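Local coordinates for DUF871 domain-containing protein (Enterococcus faecalis, PDB 2P0O) that is of unproven function but probably acts as a 6-phospho-N-acetylmuramidase built on a TIM barrel, at residues A[261-266]-A[352-357]; A[272-277]-A[316-321]; A[241-246]-A[343-348]; A[303-308]-A[336-341]; A[202-207]-A[231-236]. All coordinates share one frame; numbering follows the deposited sequence.

Contact 1 of 5, residues A[261-266]-A[352-357]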
# COMPACT_ATOMS: atom_id res chain seq x y z
N THR A 261 20.98 -8.22 6.55
CA THR A 261 20.04 -7.58 7.47
C THR A 261 20.74 -6.70 8.49
O THR A 261 21.70 -7.12 9.13
CB THR A 261 19.20 -8.63 8.23
OG1 THR A 261 18.51 -9.42 7.28
CG2 THR A 261 18.17 -7.97 9.17
N HIS A 262 20.21 -5.49 8.66
CA HIS A 262 20.65 -4.54 9.67
C HIS A 262 19.45 -4.14 10.53
O HIS A 262 18.29 -4.21 10.08
CB HIS A 262 21.23 -3.30 9.00
CG HIS A 262 22.21 -3.63 7.91
ND1 HIS A 262 23.57 -3.64 8.11
CD2 HIS A 262 22.01 -4.04 6.64
CE1 HIS A 262 24.17 -4.02 6.99
NE2 HIS A 262 23.24 -4.28 6.08
N THR A 263 19.74 -3.74 11.77
CA THR A 263 18.75 -3.14 12.64
C THR A 263 19.11 -1.69 12.90
O THR A 263 20.19 -1.40 13.44
CB THR A 263 18.69 -3.90 13.98
OG1 THR A 263 18.47 -5.29 13.73
CG2 THR A 263 17.57 -3.36 14.86
N ASN A 264 18.20 -0.79 12.56
CA ASN A 264 18.34 0.61 12.95
C ASN A 264 18.30 0.77 14.48
O ASN A 264 17.43 0.22 15.19
CB ASN A 264 17.31 1.51 12.24
CG ASN A 264 17.60 3.00 12.40
OD1 ASN A 264 18.77 3.43 12.42
ND2 ASN A 264 16.54 3.81 12.52
N ARG A 265 19.31 1.47 15.00
CA ARG A 265 19.39 1.81 16.42
C ARG A 265 18.07 2.37 16.90
O ARG A 265 17.39 3.10 16.17
CB ARG A 265 20.48 2.84 16.66
CG ARG A 265 21.84 2.23 16.65
CD ARG A 265 22.90 3.26 16.93
NE ARG A 265 22.71 3.96 18.21
CZ ARG A 265 23.58 3.93 19.22
NH1 ARG A 265 23.33 4.61 20.32
NH2 ARG A 265 24.70 3.22 19.11
N LEU A 266 17.71 2.02 18.13
CA LEU A 266 16.51 2.53 18.76
C LEU A 266 16.58 4.03 19.10
O LEU A 266 15.55 4.69 19.31
CB LEU A 266 16.27 1.73 20.03
CG LEU A 266 15.52 0.41 19.87
CD1 LEU A 266 15.51 -0.34 21.22
CD2 LEU A 266 14.10 0.69 19.40
N GLY A 352 14.72 1.09 15.76
CA GLY A 352 14.58 -0.34 15.93
C GLY A 352 14.10 -1.18 14.78
O GLY A 352 14.09 -2.40 14.90
N ASN A 353 13.71 -0.57 13.65
CA ASN A 353 13.28 -1.36 12.49
C ASN A 353 14.43 -2.05 11.75
O ASN A 353 15.53 -1.48 11.59
CB ASN A 353 12.50 -0.50 11.46
CG ASN A 353 11.12 -0.07 11.96
OD1 ASN A 353 10.57 0.92 11.48
ND2 ASN A 353 10.58 -0.77 12.95
N GLN A 354 14.15 -3.26 11.25
CA GLN A 354 15.12 -4.00 10.44
C GLN A 354 14.97 -3.79 8.96
O GLN A 354 13.86 -3.61 8.45
CB GLN A 354 15.06 -5.49 10.67
CG GLN A 354 15.12 -5.87 12.10
CD GLN A 354 14.99 -7.36 12.22
OE1 GLN A 354 15.99 -8.08 12.28
NE2 GLN A 354 13.76 -7.85 12.19
N PHE A 355 16.10 -3.85 8.27
CA PHE A 355 16.12 -3.68 6.82
C PHE A 355 17.24 -4.51 6.23
O PHE A 355 18.31 -4.61 6.81
CB PHE A 355 16.28 -2.23 6.47
CG PHE A 355 17.55 -1.57 7.00
CD1 PHE A 355 17.60 -1.05 8.29
CD2 PHE A 355 18.65 -1.40 6.16
CE1 PHE A 355 18.76 -0.39 8.77
CE2 PHE A 355 19.81 -0.75 6.64
CZ PHE A 355 19.86 -0.23 7.92
N THR A 356 16.96 -5.09 5.05
CA THR A 356 17.83 -6.03 4.39
C THR A 356 18.23 -5.45 3.02
O THR A 356 17.38 -5.07 2.21
CB THR A 356 17.09 -7.36 4.24
OG1 THR A 356 16.70 -7.83 5.55
CG2 THR A 356 17.93 -8.39 3.51
N LEU A 357 19.53 -5.37 2.78
CA LEU A 357 20.06 -4.78 1.55
C LEU A 357 20.43 -5.93 0.66
O LEU A 357 21.14 -6.86 1.10
CB LEU A 357 21.29 -3.92 1.86
CG LEU A 357 21.04 -2.77 2.84
CD1 LEU A 357 22.29 -1.86 2.98
CD2 LEU A 357 19.76 -1.94 2.44
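His262 and Phe355 sit opposite each other in a hydrogen-bonded antiparallel pair, and their rings lie nearly parallel, with planes 24° apart. They are slid so far, with the centroids of the His262 and Phe355 rings 5.3 Å apart, that they barely overlap. What covers the phenyl face is the methylene: His262 CB lies 3.5 Å from Phe355 CZ, a CH-pi contact displaced toward the rim. Phe355 reaches this place because its CG stands between backbone N and carbonyl carbon (chi1 60°). The imidazole is held from outside at both nitrogens, ND1 by Ser275 OG and NE2 by Ile258 O, which fixes its rotation. The two strands, 260-263 and 354-359, are the antiparallel pair of the three-stranded mixed sheet in the C-terminal region, whose family belongs to the cyclophilin-like clan; His262 N to Phe355 O (2.8 Å) and Phe355 N to His262 O (2.9 Å) tie them. On the other face of the sheet the threonines meet through hydroxyls: Thr261 OG1 donates to Thr356 OG1 at 3.0 Å, and the latter also bonds Gln242 OE1. Gln354 passes Thr263 at a slant, its CG 3.8 Å from Thr263 OG1. Past the strand, Leu266 CD2 rests 3.7 Å from Gly352 CA.

Contact 2 of 5, residues A[272-277]-A[316-321]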
# COMPACT_ATOMS: atom_id res chain seq x y z
N VAL A 272 20.86 9.78 9.35
CA VAL A 272 21.34 8.48 8.88
C VAL A 272 20.57 7.36 9.55
O VAL A 272 20.03 7.52 10.66
CB VAL A 272 22.86 8.24 9.20
CG1 VAL A 272 23.80 9.19 8.40
CG2 VAL A 272 23.16 8.36 10.70
N LEU A 273 20.50 6.24 8.86
CA LEU A 273 20.16 4.97 9.50
C LEU A 273 21.48 4.41 10.04
O LEU A 273 22.51 4.48 9.35
CB LEU A 273 19.56 3.99 8.47
CG LEU A 273 18.16 4.29 7.96
CD1 LEU A 273 17.68 3.20 6.97
CD2 LEU A 273 17.10 4.49 9.12
N ARG A 274 21.47 3.87 11.25
CA ARG A 274 22.71 3.33 11.83
C ARG A 274 22.57 1.85 12.15
O ARG A 274 21.70 1.46 12.95
CB ARG A 274 23.13 4.06 13.12
CG ARG A 274 23.27 5.56 13.03
CD ARG A 274 23.58 6.13 14.43
NE ARG A 274 24.93 5.73 14.89
CZ ARG A 274 25.39 5.89 16.13
NH1 ARG A 274 26.64 5.53 16.44
NH2 ARG A 274 24.63 6.47 17.05
N SER A 275 23.44 1.04 11.55
CA SER A 275 23.39 -0.40 11.76
C SER A 275 24.04 -0.70 13.08
O SER A 275 25.25 -0.53 13.27
CB SER A 275 24.07 -1.17 10.64
OG SER A 275 24.13 -2.55 10.98
N GLU A 276 23.22 -1.16 14.01
CA GLU A 276 23.67 -1.29 15.38
C GLU A 276 24.80 -2.29 15.67
O GLU A 276 25.39 -2.25 16.76
CB GLU A 276 22.48 -1.51 16.31
CG GLU A 276 21.74 -2.81 16.19
CD GLU A 276 20.87 -3.03 17.43
OE1 GLU A 276 20.77 -2.07 18.24
OE2 GLU A 276 20.32 -4.16 17.59
N LEU A 277 25.15 -3.13 14.70
CA LEU A 277 26.21 -4.11 14.91
C LEU A 277 27.40 -3.94 13.95
O LEU A 277 27.44 -2.99 13.15
CB LEU A 277 25.65 -5.54 14.82
CG LEU A 277 24.31 -5.85 15.54
CD1 LEU A 277 23.76 -7.18 15.07
CD2 LEU A 277 24.45 -5.82 17.07
N MSE A 316 35.18 2.95 13.65
CA MSE A 316 35.51 2.13 12.48
C MSE A 316 34.56 0.93 12.37
O MSE A 316 34.37 0.19 13.33
CB MSE A 316 36.95 1.62 12.53
CG MSE A 316 37.25 0.58 11.47
SE MSE A 316 39.03 -0.22 11.75
CE MSE A 316 38.64 -1.41 13.30
N GLY A 317 33.96 0.76 11.19
CA GLY A 317 33.06 -0.34 10.92
C GLY A 317 31.58 -0.04 11.11
O GLY A 317 30.75 -0.87 10.76
N GLU A 318 31.23 1.10 11.69
CA GLU A 318 29.82 1.51 11.71
C GLU A 318 29.28 1.62 10.29
O GLU A 318 29.92 2.24 9.42
CB GLU A 318 29.59 2.85 12.41
CG GLU A 318 28.07 3.12 12.57
CD GLU A 318 27.75 4.24 13.51
OE1 GLU A 318 28.20 4.19 14.67
OE2 GLU A 318 27.03 5.17 13.09
N ILE A 319 28.12 1.03 10.09
CA ILE A 319 27.46 1.05 8.78
C ILE A 319 26.29 2.02 8.88
O ILE A 319 25.49 1.96 9.83
CB ILE A 319 27.02 -0.39 8.33
CG1 ILE A 319 28.24 -1.28 8.12
CG2 ILE A 319 26.18 -0.37 7.04
CD1 ILE A 319 27.97 -2.80 8.19
N GLN A 320 26.20 2.90 7.90
CA GLN A 320 25.11 3.85 7.83
C GLN A 320 24.50 3.89 6.43
O GLN A 320 25.17 3.56 5.41
CB GLN A 320 25.61 5.23 8.18
CG GLN A 320 26.27 5.34 9.56
CD GLN A 320 26.59 6.76 9.91
OE1 GLN A 320 26.64 7.63 9.03
NE2 GLN A 320 26.82 7.02 11.18
N VAL A 321 23.24 4.29 6.38
CA VAL A 321 22.61 4.71 5.15
C VAL A 321 22.15 6.14 5.41
O VAL A 321 21.45 6.40 6.41
CB VAL A 321 21.40 3.80 4.82
CG1 VAL A 321 20.78 4.17 3.45
CG2 VAL A 321 21.79 2.30 4.85
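Val321 and Leu273 are paired directly across two antiparallel strands, and Val321 gives the contact its largest buried surface. Their side chains lie on the same sheet face and touch near the backbone, Leu273 CB 4.1 Å from Val321 CB, while the main chains exchange two bonds. Leu273 N to Val321 O is short at 2.6 Å; the return bond from Val321 N to Leu273 O is longer, at 3.1 Å. Both side chains also pack on Phe355, so this apolar face is turned toward strand 354-359. Ile319, on the same face, lies with CB 3.8 Å from Ser275 CB, and its carbonyl O accepts from Ser275 N in a nearly straight bond (174°). These strands, 272-275 and 319-322, are neighbours in the four-stranded antiparallel sheet of the C-terminal region; 272-275 is outermost in it, and the backbone on its other side bonds Thr263 and Arg265. On the opposite face Arg274 bends at chi3 (68°) and grips Glu318 side-on with two nitrogens: NH1 meets Glu318 OE1 at 2.7 Å on its syn side, and NE meets OE2 at 2.8 Å from above the carboxylate plane, the two flat groups being 37° apart. Glu318 OE2 also accepts from Gln320 NE2 (2.7 Å), which comes from the opposite face to NE, on the anti side, and this second grip should hold the carboxylate in place for the arginine.

Contact 3 of 5, residues A[241-246]-A[343-348]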
# COMPACT_ATOMS: atom_id res chain seq x y z
N ASN A 241 8.87 -8.81 8.94
CA ASN A 241 8.92 -7.46 9.51
C ASN A 241 10.14 -6.66 9.02
O ASN A 241 10.49 -5.64 9.60
CB ASN A 241 8.91 -7.51 11.06
CG ASN A 241 8.46 -6.19 11.69
OD1 ASN A 241 7.84 -5.35 11.03
ND2 ASN A 241 8.76 -6.00 12.97
N GLN A 242 10.78 -7.11 7.96
CA GLN A 242 11.96 -6.42 7.45
C GLN A 242 11.62 -5.70 6.18
O GLN A 242 10.86 -6.24 5.35
CB GLN A 242 13.09 -7.41 7.14
CG GLN A 242 13.72 -8.14 8.30
CD GLN A 242 14.52 -9.39 7.85
OE1 GLN A 242 14.89 -9.54 6.69
NE2 GLN A 242 14.77 -10.27 8.79
N PHE A 243 12.22 -4.52 6.00
CA PHE A 243 12.15 -3.75 4.79
C PHE A 243 13.26 -4.20 3.84
O PHE A 243 14.43 -4.16 4.18
CB PHE A 243 12.32 -2.23 5.08
CG PHE A 243 11.21 -1.64 5.88
CD1 PHE A 243 9.98 -1.30 5.26
CD2 PHE A 243 11.36 -1.44 7.25
CE1 PHE A 243 8.92 -0.76 6.01
CE2 PHE A 243 10.32 -0.89 8.01
CZ PHE A 243 9.10 -0.55 7.39
N LEU A 244 12.87 -4.57 2.63
CA LEU A 244 13.79 -5.14 1.68
C LEU A 244 14.09 -4.09 0.63
O LEU A 244 13.17 -3.60 -0.04
CB LEU A 244 13.16 -6.39 1.05
CG LEU A 244 13.96 -7.22 0.05
CD1 LEU A 244 15.18 -7.86 0.73
CD2 LEU A 244 13.10 -8.28 -0.65
N LEU A 245 15.37 -3.77 0.45
CA LEU A 245 15.78 -2.72 -0.49
C LEU A 245 16.96 -3.17 -1.32
O LEU A 245 17.76 -3.98 -0.86
CB LEU A 245 16.16 -1.40 0.24
CG LEU A 245 15.27 -0.77 1.31
CD1 LEU A 245 15.52 -1.47 2.66
CD2 LEU A 245 15.52 0.76 1.46
N GLU A 246 17.06 -2.65 -2.54
CA GLU A 246 18.18 -2.94 -3.46
C GLU A 246 19.23 -1.84 -3.48
O GLU A 246 18.92 -0.67 -3.26
CB GLU A 246 17.66 -3.19 -4.88
CG GLU A 246 17.22 -4.61 -5.13
CD GLU A 246 16.61 -4.85 -6.52
OE1 GLU A 246 16.60 -3.93 -7.38
OE2 GLU A 246 16.17 -6.00 -6.77
N GLN A 343 14.19 4.33 -2.50
CA GLN A 343 14.49 5.38 -1.54
C GLN A 343 13.30 5.92 -0.75
O GLN A 343 13.49 6.50 0.30
CB GLN A 343 15.25 6.51 -2.25
CG GLN A 343 16.72 6.11 -2.49
CD GLN A 343 17.52 7.19 -3.19
OE1 GLN A 343 17.23 8.36 -3.02
NE2 GLN A 343 18.51 6.80 -3.97
N THR A 344 12.07 5.77 -1.23
CA THR A 344 10.92 6.17 -0.41
C THR A 344 10.64 5.19 0.76
O THR A 344 9.79 5.44 1.58
CB THR A 344 9.65 6.34 -1.21
OG1 THR A 344 9.40 5.14 -1.96
CG2 THR A 344 9.74 7.58 -2.16
N ILE A 345 11.34 4.07 0.80
CA ILE A 345 11.24 3.15 1.93
C ILE A 345 12.04 3.69 3.13
O ILE A 345 11.67 3.47 4.30
CB ILE A 345 11.75 1.74 1.55
CG1 ILE A 345 10.89 1.18 0.42
CG2 ILE A 345 11.79 0.80 2.78
CD1 ILE A 345 11.53 -0.04 -0.32
N LEU A 346 13.11 4.42 2.83
CA LEU A 346 14.01 4.92 3.89
C LEU A 346 13.36 5.67 5.05
O LEU A 346 13.73 5.39 6.16
CB LEU A 346 15.21 5.76 3.36
CG LEU A 346 16.16 5.03 2.39
CD1 LEU A 346 17.08 6.02 1.68
CD2 LEU A 346 16.94 3.91 3.12
N PRO A 347 12.46 6.65 4.80
CA PRO A 347 11.77 7.29 5.94
C PRO A 347 10.82 6.36 6.71
O PRO A 347 10.32 6.74 7.76
CB PRO A 347 10.95 8.42 5.31
CG PRO A 347 11.35 8.49 3.86
CD PRO A 347 12.05 7.24 3.50
N LEU A 348 10.54 5.17 6.18
CA LEU A 348 9.67 4.21 6.85
C LEU A 348 10.43 3.43 7.92
O LEU A 348 9.82 2.79 8.83
CB LEU A 348 9.07 3.22 5.85
CG LEU A 348 8.13 3.85 4.82
CD1 LEU A 348 7.46 2.72 4.07
CD2 LEU A 348 7.11 4.77 5.53
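Leu348 N donates to Ile345 O at 2.8 Å, a one-turn bond of the 3-10 type that brings the side chains of Ile345 and Leu348 round to the same strand, 242-247. Both press on Phe243. Ile345 CG2 comes within 3.7 Å of Phe243 CD1, the two side chains sliding past each other in opposite directions. Leu348 crosses the phenylalanine at about a right angle, its CB 4.0 Å from Phe243 CE1, and its carbonyl O also stands 3.7 Å from Phe243 CZ. Here the turn following strand 332-337 closes over one side of the first strand of the three-stranded mixed sheet, and helix 203-212 of the TIM barrel lies beyond: Ala205 touches Ile345 and Phe204 touches Phe243. The contact therefore lies where the C-terminal sheet meets the barrel. Further along the strand, Leu245 and Ile345 reach toward each other tip to tip, Leu245 CD2 being 3.9 Å from Ile345 CB. The same methyl meets Leu346 at 3.8 Å; although the CB of Leu346 leaves its backbone on the far side, the end of the side chain comes back, and CD2 is the branch that touches Leu245 CD2. Between Phe243 and Leu245, the carbonyl of Leu244 has Ile345 CD1 3.9 Å from its O, and this buried O is satisfied by Gln233 NE2 of helix 228-240.

Contact 4 of 5, residues A[303-308]-A[336-341]. Unlike the reference sequence in segment 336-341: Asp340 (reference Glu).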
# COMPACT_ATOMS: atom_id res chain seq x y z
N GLY A 303 20.59 8.08 0.49
CA GLY A 303 20.55 6.66 0.10
C GLY A 303 21.91 6.02 0.09
O GLY A 303 22.01 4.82 -0.06
N THR A 304 22.96 6.83 0.26
CA THR A 304 24.33 6.34 0.27
C THR A 304 24.60 5.39 1.44
O THR A 304 24.31 5.72 2.61
CB THR A 304 25.38 7.51 0.18
OG1 THR A 304 25.21 8.22 -1.07
CG2 THR A 304 26.82 6.98 0.20
N VAL A 305 25.10 4.21 1.11
CA VAL A 305 25.54 3.22 2.10
C VAL A 305 27.03 3.35 2.36
O VAL A 305 27.86 3.27 1.44
CB VAL A 305 25.23 1.78 1.63
CG1 VAL A 305 25.51 0.77 2.74
CG2 VAL A 305 23.79 1.68 1.13
N THR A 306 27.36 3.52 3.64
CA THR A 306 28.72 3.86 4.05
C THR A 306 29.22 2.95 5.16
O THR A 306 28.42 2.36 5.91
CB THR A 306 28.82 5.34 4.58
OG1 THR A 306 28.17 5.44 5.85
CG2 THR A 306 28.13 6.31 3.66
N ILE A 307 30.54 2.85 5.27
CA ILE A 307 31.16 2.18 6.40
C ILE A 307 32.28 3.07 6.93
O ILE A 307 33.10 3.59 6.14
CB ILE A 307 31.65 0.71 6.05
CG1 ILE A 307 32.09 -0.04 7.30
CG2 ILE A 307 32.77 0.70 4.98
CD1 ILE A 307 32.20 -1.54 7.09
N ASP A 308 32.31 3.28 8.24
CA ASP A 308 33.36 4.09 8.85
C ASP A 308 34.71 3.39 8.74
O ASP A 308 34.83 2.21 9.07
CB ASP A 308 33.03 4.39 10.31
CG ASP A 308 31.97 5.47 10.47
OD1 ASP A 308 31.42 5.98 9.45
OD2 ASP A 308 31.71 5.85 11.64
N THR A 336 28.00 1.90 -1.66
CA THR A 336 27.03 1.83 -2.74
C THR A 336 25.90 2.78 -2.36
O THR A 336 26.04 3.54 -1.39
CB THR A 336 26.57 0.36 -3.00
OG1 THR A 336 25.56 0.35 -3.99
CG2 THR A 336 26.00 -0.30 -1.74
N ARG A 337 24.79 2.71 -3.10
CA ARG A 337 23.65 3.57 -2.89
C ARG A 337 22.35 2.79 -3.07
O ARG A 337 22.24 2.00 -4.00
CB ARG A 337 23.69 4.71 -3.91
CG ARG A 337 22.80 5.89 -3.50
CD ARG A 337 23.02 7.12 -4.35
NE ARG A 337 22.05 8.14 -3.94
CZ ARG A 337 21.71 9.21 -4.65
NH1 ARG A 337 22.27 9.47 -5.83
NH2 ARG A 337 20.78 10.03 -4.16
N ILE A 338 21.35 3.04 -2.21
CA ILE A 338 20.01 2.52 -2.43
C ILE A 338 19.44 2.92 -3.77
O ILE A 338 19.51 4.07 -4.16
CB ILE A 338 18.98 3.04 -1.35
CG1 ILE A 338 19.52 2.81 0.08
CG2 ILE A 338 17.58 2.42 -1.61
CD1 ILE A 338 19.68 1.32 0.45
N ILE A 339 18.86 1.96 -4.46
CA ILE A 339 18.22 2.14 -5.78
C ILE A 339 17.17 3.25 -5.70
O ILE A 339 16.41 3.33 -4.72
CB ILE A 339 17.63 0.75 -6.24
CG1 ILE A 339 18.77 -0.16 -6.72
CG2 ILE A 339 16.53 0.83 -7.27
CD1 ILE A 339 19.87 0.52 -7.48
N ASP A 340 17.13 4.11 -6.72
CA ASP A 340 16.24 5.27 -6.71
C ASP A 340 14.83 4.86 -6.26
O ASP A 340 14.25 5.49 -5.38
CB ASP A 340 16.18 5.92 -8.10
CG ASP A 340 15.57 7.30 -8.08
OD1 ASP A 340 14.93 7.65 -7.07
OD2 ASP A 340 15.74 8.06 -9.08
N LYS A 341 14.32 3.81 -6.87
CA LYS A 341 12.97 3.31 -6.63
C LYS A 341 12.72 2.88 -5.17
O LYS A 341 11.59 2.91 -4.70
CB LYS A 341 12.63 2.19 -7.64
CG LYS A 341 11.54 1.17 -7.21
CD LYS A 341 10.10 1.56 -7.65
CE LYS A 341 9.17 0.33 -7.75
NZ LYS A 341 7.81 0.63 -8.43
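Thr336 pairs with Val305, side chains side by side and pointing the same way, with Thr336 CG2 4.0 Å from Val305 CB. That methyl stands between backbone N and carbonyl carbon, while OG1 is anti to N (chi1 175°) and bonds Ala248 O. The backbones are joined unequally: Val305 N gives to Thr336 O at 2.8 Å, whereas the bond from Thr336 N to Val305 O is weak at 3.4 Å. Arg337 comes next, in a non-hydrogen-bonded pair with Thr304 on the other face. Its chain is extended from CG to NE and crosses Thr304 at a slant: CG lies 3.7 Å from Gly303 C, CD lies 4.1 Å from Thr304 OG1, which itself bonds Pro301 O, and the guanidinium travels on to Val302 O, which NH2 bonds. Strands 304-308 and 332-337 are antiparallel neighbours in the four-stranded sheet of the C-terminal region, and 332-337 is an outermost strand of it within this chain. At Ile338 the chain leaves the strand, yet its N still closes the Thr304-Arg337 pair, donating to Gly303 O at 2.9 Å in a straight bond (171°). Ile338 CG1 packs beside the same oxygen at 3.2 Å. Its CD1 reaches Val305 CG2 at 4.2 Å, and the side chain also lies on Leu245 and Val247 of the mixed sheet.

Contact 5 of 5, residues A[202-207]-A[231-236]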
# COMPACT_ATOMS: atom_id res chain seq x y z
N ASN A 202 6.94 3.86 -5.50
CA ASN A 202 6.93 2.47 -5.04
C ASN A 202 5.65 2.25 -4.25
O ASN A 202 5.46 2.87 -3.21
CB ASN A 202 8.16 2.20 -4.14
CG ASN A 202 8.25 0.74 -3.70
OD1 ASN A 202 7.24 0.04 -3.57
ND2 ASN A 202 9.47 0.28 -3.47
N PRO A 203 4.74 1.41 -4.76
CA PRO A 203 3.49 1.12 -4.06
C PRO A 203 3.67 0.53 -2.66
O PRO A 203 2.87 0.82 -1.76
CB PRO A 203 2.78 0.10 -4.98
CG PRO A 203 3.42 0.28 -6.33
CD PRO A 203 4.83 0.73 -6.08
N PHE A 204 4.70 -0.29 -2.47
CA PHE A 204 4.97 -0.87 -1.15
C PHE A 204 5.26 0.22 -0.13
O PHE A 204 4.70 0.21 0.96
CB PHE A 204 6.11 -1.91 -1.20
CG PHE A 204 6.67 -2.29 0.16
CD1 PHE A 204 5.97 -3.15 1.00
CD2 PHE A 204 7.90 -1.79 0.58
CE1 PHE A 204 6.48 -3.51 2.26
CE2 PHE A 204 8.42 -2.13 1.83
CZ PHE A 204 7.70 -2.98 2.69
N ALA A 205 6.15 1.15 -0.49
CA ALA A 205 6.48 2.24 0.42
C ALA A 205 5.25 3.12 0.68
O ALA A 205 5.07 3.61 1.77
CB ALA A 205 7.63 3.10 -0.15
N ALA A 206 4.44 3.32 -0.36
CA ALA A 206 3.25 4.16 -0.25
C ALA A 206 2.24 3.53 0.72
O ALA A 206 1.76 4.21 1.63
CB ALA A 206 2.64 4.36 -1.65
N ALA A 207 2.00 2.23 0.55
CA ALA A 207 1.04 1.48 1.37
C ALA A 207 1.45 1.40 2.83
O ALA A 207 0.69 1.74 3.73
CB ALA A 207 0.80 0.06 0.78
N MSE A 231 5.44 -7.05 -5.05
CA MSE A 231 4.89 -8.20 -4.30
C MSE A 231 5.90 -8.79 -3.29
O MSE A 231 5.55 -9.10 -2.14
CB MSE A 231 4.44 -9.31 -5.26
CG MSE A 231 3.29 -8.86 -6.13
SE MSE A 231 2.71 -10.16 -7.47
CE MSE A 231 2.00 -11.51 -6.26
N ALA A 232 7.14 -8.93 -3.76
CA ALA A 232 8.24 -9.50 -2.96
C ALA A 232 8.53 -8.63 -1.77
O ALA A 232 8.85 -9.14 -0.70
CB ALA A 232 9.47 -9.67 -3.81
N GLN A 233 8.42 -7.30 -1.95
CA GLN A 233 8.66 -6.36 -0.86
C GLN A 233 7.53 -6.49 0.18
O GLN A 233 7.83 -6.57 1.38
CB GLN A 233 8.84 -4.93 -1.37
CG GLN A 233 10.22 -4.72 -2.01
CD GLN A 233 10.44 -3.31 -2.53
OE1 GLN A 233 9.60 -2.75 -3.24
NE2 GLN A 233 11.58 -2.74 -2.21
N PHE A 234 6.27 -6.53 -0.27
CA PHE A 234 5.15 -6.77 0.63
C PHE A 234 5.38 -8.08 1.37
O PHE A 234 5.29 -8.12 2.60
CB PHE A 234 3.78 -6.79 -0.08
CG PHE A 234 3.19 -5.41 -0.34
CD1 PHE A 234 2.57 -4.69 0.70
CD2 PHE A 234 3.24 -4.84 -1.62
CE1 PHE A 234 2.01 -3.40 0.46
CE2 PHE A 234 2.68 -3.54 -1.86
CZ PHE A 234 2.08 -2.84 -0.83
N GLY A 235 5.70 -9.12 0.61
CA GLY A 235 5.82 -10.45 1.15
C GLY A 235 6.92 -10.51 2.17
O GLY A 235 6.75 -11.09 3.24
N TYR A 236 8.07 -9.93 1.85
CA TYR A 236 9.21 -9.94 2.75
C TYR A 236 8.87 -9.22 4.08
O TYR A 236 9.17 -9.71 5.17
CB TYR A 236 10.41 -9.27 2.07
CG TYR A 236 11.75 -9.88 2.40
CD1 TYR A 236 12.51 -9.41 3.49
CD2 TYR A 236 12.28 -10.92 1.62
CE1 TYR A 236 13.76 -9.97 3.78
CE2 TYR A 236 13.52 -11.48 1.90
CZ TYR A 236 14.26 -11.01 2.98
OH TYR A 236 15.48 -11.60 3.23
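Two successive outer helices of the TIM barrel, 203-212 and 228-240, flank its last strand, 218-221, in the sequence and pack here at 41° between the directions of their short segments, axes 9.6 Å apart. The crossing is built on aromatics. Phe204 and Phe234 make a T-shaped pair, planes 89° apart and ring centroids 5.2 Å apart, in which the edge of Phe204 meets the face of Phe234: Phe204 CD1 lies 3.7 Å from Phe234 CD1. A chi1 of 165° swings the Phe204 ring away from its own N and across to the other helix, where Gln233 CB covers one face of the ring, 3.7 Å from Phe204 CG. Ala207, nearly one helical turn on, meets the edge of the Phe234 ring near its plane, CB to Phe234 CZ being 3.6 Å. Where helix 203-212 starts, Asn202 holds the N-cap position: OD1 accepts from Phe204 N and Ala205 N, while ND2 gives to Gln233 OE1 at 3.0 Å, so both ends of the amide have partners, though the OD1 bonds are weak. The NE2 of Gln233 is used as well, bonding Asp342 OD1 and the backbone of strand 242-247. Phe234 has a further edge-to-face partner in Phe31, and on the side of the C-terminal helix 363-370 Gln233 leans on Ile363.

Contact 5 belongs to the barrel and is fully buried, about 7 Å from the chain centre to its own. The centre of contact 2, which carries the salt bridge, is about 28 Å out, yet it too is buried, as are contacts 3 and 4; contact 1 is partly buried. Contact 3 joins contact 5 to contact 1: strand 242-247 of contact 3 shares a sheet with 354-359, through bonds such as Thr356 N to Phe243 O. Contacts 2 and 4 share the four-stranded sheet, joined where Gln320 O meets Thr306 N. The backbone ladders of contacts 1, 2 and 4 contrast with the apolar packing of contact 3 and the aromatic helix crossing of contact 5. Contact 1 also bonds to contact 2 through Asn264 OD1 and Arg274 N.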